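Local coordinates for protein putative acyl-CoA thioester hydrolase YbhC (Escherichia coli K-12, PDB 3GRH) that is a putative thioesterase of the outer membrane that resembles pectinesterases but neither binds pectin nor shows pectinesterase activity, at residues T120-A125 / W174-S179. Residues are numbered along the deposited sequence; the frame is centred on the assembly and turned at random.
Sequences TVYVPA and WYMYDS
Tyr-122 and Met-176 meet where helix 174-181 packs on strand 115-123 of the right-handed parallel beta-helix typical of pectinesterases. The axes of the short segments, strand 121-123 and helix 174-179, approach to 8.9 Å with their directions 121° apart, and the CA atoms of Tyr-122 and Met-176 are the nearest pair across the two segments. Both residues send CB toward the partner segment, and their side chains run past one another in opposite senses. Met-176 has CG anti to its carbonyl carbon and an extended chi2, which brings SD 3.7 Å from Pro-124 CA. The bend at chi3 then turns the methyl back toward Tyr-122, leaving CE 3.9 Å from Tyr-122 CB. The Tyr-122 ring meanwhile reaches the helix backbone: its CE2 lies 4.0 Å from Tyr-177 CA, which sits at the ring edge near its plane, while Met-176 CB approaches CD2 obliquely. Tyr-122 CE2 in turn lies at the edge of the Tyr-177 ring, near its plane, 4.2 Å from Tyr-177 CB. Tyr-167 adds to this aromatic cluster, stacking on Tyr-122 and meeting the Tyr-177 ring at nearly parallel planes; Trp-197 of the neighbouring strand 196-198 meets Tyr-122 edge-to-face.

Beyond Met-176, at the strand's end, the contact gains its one hydrogen bond across the segments, beside the apolar Pro-124. Tyr-175 holds CG between its backbone N and carbonyl carbon (chi1 78°), which carries the ring across to the loop residues Pro-124 and Ala-125. Met-176 CG, from the same helix, lies 3.5 Å above the ring plane, offset toward the rim, and Pro-124 CB comes obliquely to CE2 at 3.8 Å. Gln-199 OE1 also hydrogen-bonds the phenol oxygen, giving it two polar partners. The other is Ala-125, whose backbone N, at the ring edge, donates to Tyr-175 OH at 3.1 Å, nearly straight at 167°.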
ATOM      1  N   THR A 120      -9.682   7.611  13.812  1.00  8.80           N
ATOM      2  CA  THR A 120      -9.300   7.850  12.460  1.00  7.98           C
ATOM      3  C   THR A 120      -8.425   9.079  12.316  1.00  8.24           C
ATOM      4  O   THR A 120      -8.516  10.026  13.113  1.00  8.96           O
ATOM      5  CB  THR A 120     -10.548   8.008  11.583  1.00  8.73           C
ATOM      6  OG1 THR A 120     -11.390   9.008  12.148  1.00  9.43           O
ATOM      7  CG2 THR A 120     -11.307   6.692  11.373  1.00 13.19           C
ATOM      8  N   VAL A 121      -7.659   9.130  11.206  1.00  7.16           N
ATOM      9  CA  VAL A 121      -6.907  10.356  10.841  1.00  8.01           C
ATOM     10  C   VAL A 121      -7.199  10.468   9.355  1.00  9.46           C
ATOM     11  O   VAL A 121      -6.814   9.612   8.554  1.00  9.38           O
ATOM     12  CB  VAL A 121      -5.432  10.190  11.046  1.00  9.32           C
ATOM     13  CG1 VAL A 121      -4.681  11.414  10.539  1.00  9.24           C
ATOM     14  CG2 VAL A 121      -5.088   9.940  12.508  1.00  9.53           C
ATOM     15  N   TYR A 122      -7.867  11.535   8.983  1.00  7.98           N
ATOM     16  CA  TYR A 122      -8.176  11.836   7.576  1.00  7.89           C
ATOM     17  C   TYR A 122      -7.384  13.079   7.201  1.00  8.75           C
ATOM     18  O   TYR A 122      -7.469  14.134   7.859  1.00  9.83           O
ATOM     19  CB  TYR A 122      -9.626  12.136   7.433  1.00  7.61           C
ATOM     20  CG  TYR A 122     -10.601  10.977   7.495  1.00  8.85           C
ATOM     21  CD1 TYR A 122     -10.177   9.657   7.716  1.00  7.82           C
ATOM     22  CD2 TYR A 122     -11.937  11.231   7.443  1.00 10.70           C
ATOM     23  CE1 TYR A 122     -11.070   8.629   7.827  1.00  9.73           C
ATOM     24  CE2 TYR A 122     -12.813  10.207   7.573  1.00 12.29           C
ATOM     25  CZ  TYR A 122     -12.378   8.938   7.710  1.00 10.50           C
ATOM     26  OH  TYR A 122     -13.318   7.882   7.803  1.00 15.18           O
ATOM     27  N   VAL A 123      -6.555  12.938   6.163  1.00  8.86           N
ATOM     28  CA  VAL A 123      -5.680  14.059   5.732  1.00  8.41           C
ATOM     29  C   VAL A 123      -6.192  14.475   4.373  1.00  9.84           C
ATOM     30  O   VAL A 123      -6.067  13.744   3.415  1.00  9.36           O
ATOM     31  CB  VAL A 123      -4.202  13.675   5.622  1.00  9.49           C
ATOM     32  CG1 VAL A 123      -3.324  14.923   5.417  1.00 10.86           C
ATOM     33  CG2 VAL A 123      -3.724  13.008   6.932  1.00 10.90           C
ATOM     34  N   PRO A 124      -6.782  15.642   4.268  1.00  8.21           N
ATOM     35  CA  PRO A 124      -7.398  16.041   2.998  1.00  9.54           C
ATOM     36  C   PRO A 124      -6.437  16.547   1.979  1.00  9.32           C
ATOM     37  O   PRO A 124      -5.263  16.815   2.249  1.00  9.58           O
ATOM     38  CB  PRO A 124      -8.377  17.144   3.455  1.00 11.59           C
ATOM     39  CG  PRO A 124      -7.724  17.704   4.591  1.00 12.41           C
ATOM     40  CD  PRO A 124      -7.142  16.598   5.335  1.00 10.86           C
ATOM     41  N   ALA A 125      -6.920  16.557   0.749  1.00  9.59           N
ATOM     42  CA  ALA A 125      -6.206  17.259  -0.310  1.00 10.85           C
ATOM     43  C   ALA A 125      -6.048  18.726   0.115  1.00 12.95           C
ATOM     44  O   ALA A 125      -6.944  19.339   0.708  1.00 14.83           O
ATOM     45  CB  ALA A 125      -6.959  17.115  -1.623  1.00 11.47           C
ATOM     46  N   TRP A 174     -14.185  17.132   6.165  1.00 15.34           N
ATOM     47  CA  TRP A 174     -15.621  16.842   6.031  1.00 15.52           C
ATOM     48  C   TRP A 174     -15.988  16.098   4.767  1.00 16.41           C
ATOM     49  O   TRP A 174     -16.812  15.185   4.820  1.00 16.15           O
ATOM     50  CB  TRP A 174     -16.440  18.136   6.079  1.00 16.56           C
ATOM     51  CG  TRP A 174     -17.916  17.870   5.935  1.00 15.98           C
ATOM     52  CD1 TRP A 174     -18.680  18.159   4.906  1.00 17.87           C
ATOM     53  CD2 TRP A 174     -18.728  17.139   6.863  1.00 17.65           C
ATOM     54  NE1 TRP A 174     -19.972  17.729   5.133  1.00 18.98           N
ATOM     55  CE2 TRP A 174     -20.014  17.074   6.333  1.00 18.10           C
ATOM     56  CE3 TRP A 174     -18.478  16.535   8.094  1.00 16.85           C
ATOM     57  CZ2 TRP A 174     -21.058  16.436   6.993  1.00 19.66           C
ATOM     58  CZ3 TRP A 174     -19.529  15.927   8.764  1.00 18.37           C
ATOM     59  CH2 TRP A 174     -20.772  15.862   8.206  1.00 17.81           C
ATOM     60  N   TYR A 175     -15.444  16.531   3.627  1.00 15.80           N
ATOM     61  CA  TYR A 175     -15.849  15.927   2.374  1.00 15.66           C
ATOM     62  C   TYR A 175     -15.550  14.424   2.386  1.00 15.23           C
ATOM     63  O   TYR A 175     -16.265  13.626   1.751  1.00 16.62           O
ATOM     64  CB  TYR A 175     -15.219  16.648   1.201  1.00 16.19           C
ATOM     65  CG  TYR A 175     -13.785  16.325   0.939  1.00 17.14           C
ATOM     66  CD1 TYR A 175     -13.440  15.340   0.035  1.00 17.65           C
ATOM     67  CD2 TYR A 175     -12.779  17.079   1.508  1.00 18.86           C
ATOM     68  CE1 TYR A 175     -12.117  15.015  -0.172  1.00 17.07           C
ATOM     69  CE2 TYR A 175     -11.422  16.802   1.260  1.00 19.88           C
ATOM     70  CZ  TYR A 175     -11.086  15.776   0.410  1.00 17.68           C
ATOM     71  OH  TYR A 175      -9.756  15.504   0.196  1.00 14.69           O
ATOM     72  N   MET A 176     -14.453  14.050   3.053  1.00 15.97           N
ATOM     73  CA  MET A 176     -14.023  12.631   3.190  1.00 14.21           C
ATOM     74  C   MET A 176     -15.019  11.850   4.057  1.00 15.00           C
ATOM     75  O   MET A 176     -15.585  10.825   3.641  1.00 15.55           O
ATOM     76  CB  MET A 176     -12.621  12.569   3.783  1.00 14.39           C
ATOM     77  CG  MET A 176     -11.598  13.120   2.824  1.00 13.66           C
ATOM     78  SD  MET A 176      -9.934  13.365   3.462  1.00 14.96           S
ATOM     79  CE  MET A 176      -9.366  11.673   3.520  1.00 13.53           C
ATOM     80  N   TYR A 177     -15.298  12.370   5.246  1.00 15.21           N
ATOM     81  CA  TYR A 177     -16.214  11.751   6.159  1.00 14.77           C
ATOM     82  C   TYR A 177     -17.570  11.655   5.540  1.00 14.70           C
ATOM     83  O   TYR A 177     -18.200  10.607   5.632  1.00 16.21           O
ATOM     84  CB  TYR A 177     -16.275  12.536   7.430  1.00 15.26           C
ATOM     85  CG  TYR A 177     -17.260  11.979   8.402  1.00 14.79           C
ATOM     86  CD1 TYR A 177     -16.925  10.828   9.135  1.00 16.02           C
ATOM     87  CD2 TYR A 177     -18.509  12.523   8.545  1.00 14.14           C
ATOM     88  CE1 TYR A 177     -17.826  10.270  10.000  1.00 17.22           C
ATOM     89  CE2 TYR A 177     -19.387  11.990   9.414  1.00 17.37           C
ATOM     90  CZ  TYR A 177     -19.040  10.872  10.151  1.00 15.99           C
ATOM     91  OH  TYR A 177     -20.044  10.370  11.018  1.00 19.20           O
ATOM     92  N   ASP A 178     -18.023  12.729   4.910  1.00 15.52           N
ATOM     93  CA  ASP A 178     -19.404  12.789   4.360  1.00 16.51           C
ATOM     94  C   ASP A 178     -19.623  11.804   3.227  1.00 17.99           C
ATOM     95  O   ASP A 178     -20.690  11.243   3.087  1.00 20.38           O
ATOM     96  CB  ASP A 178     -19.684  14.188   3.868  1.00 17.48           C
ATOM     97  CG  ASP A 178     -21.135  14.476   3.651  1.00 19.77           C
ATOM     98  OD1 ASP A 178     -22.014  13.940   4.364  1.00 24.34           O
ATOM     99  OD2 ASP A 178     -21.352  15.293   2.738  1.00 23.51           O
ATOM    100  N   SER A 179     -18.601  11.538   2.441  1.00 18.94           N
ATOM    101  CA  SER A 179     -18.715  10.529   1.374  1.00 20.91           C
ATOM    102  C   SER A 179     -19.004   9.125   1.879  1.00 22.82           C
ATOM    103  O   SER A 179     -19.596   8.277   1.169  1.00 25.24           O
ATOM    104  CB  SER A 179     -17.458  10.503   0.474  1.00 20.73           C
ATOM    105  OG  SER A 179     -16.302   9.983   1.128  1.00 24.72           O
TER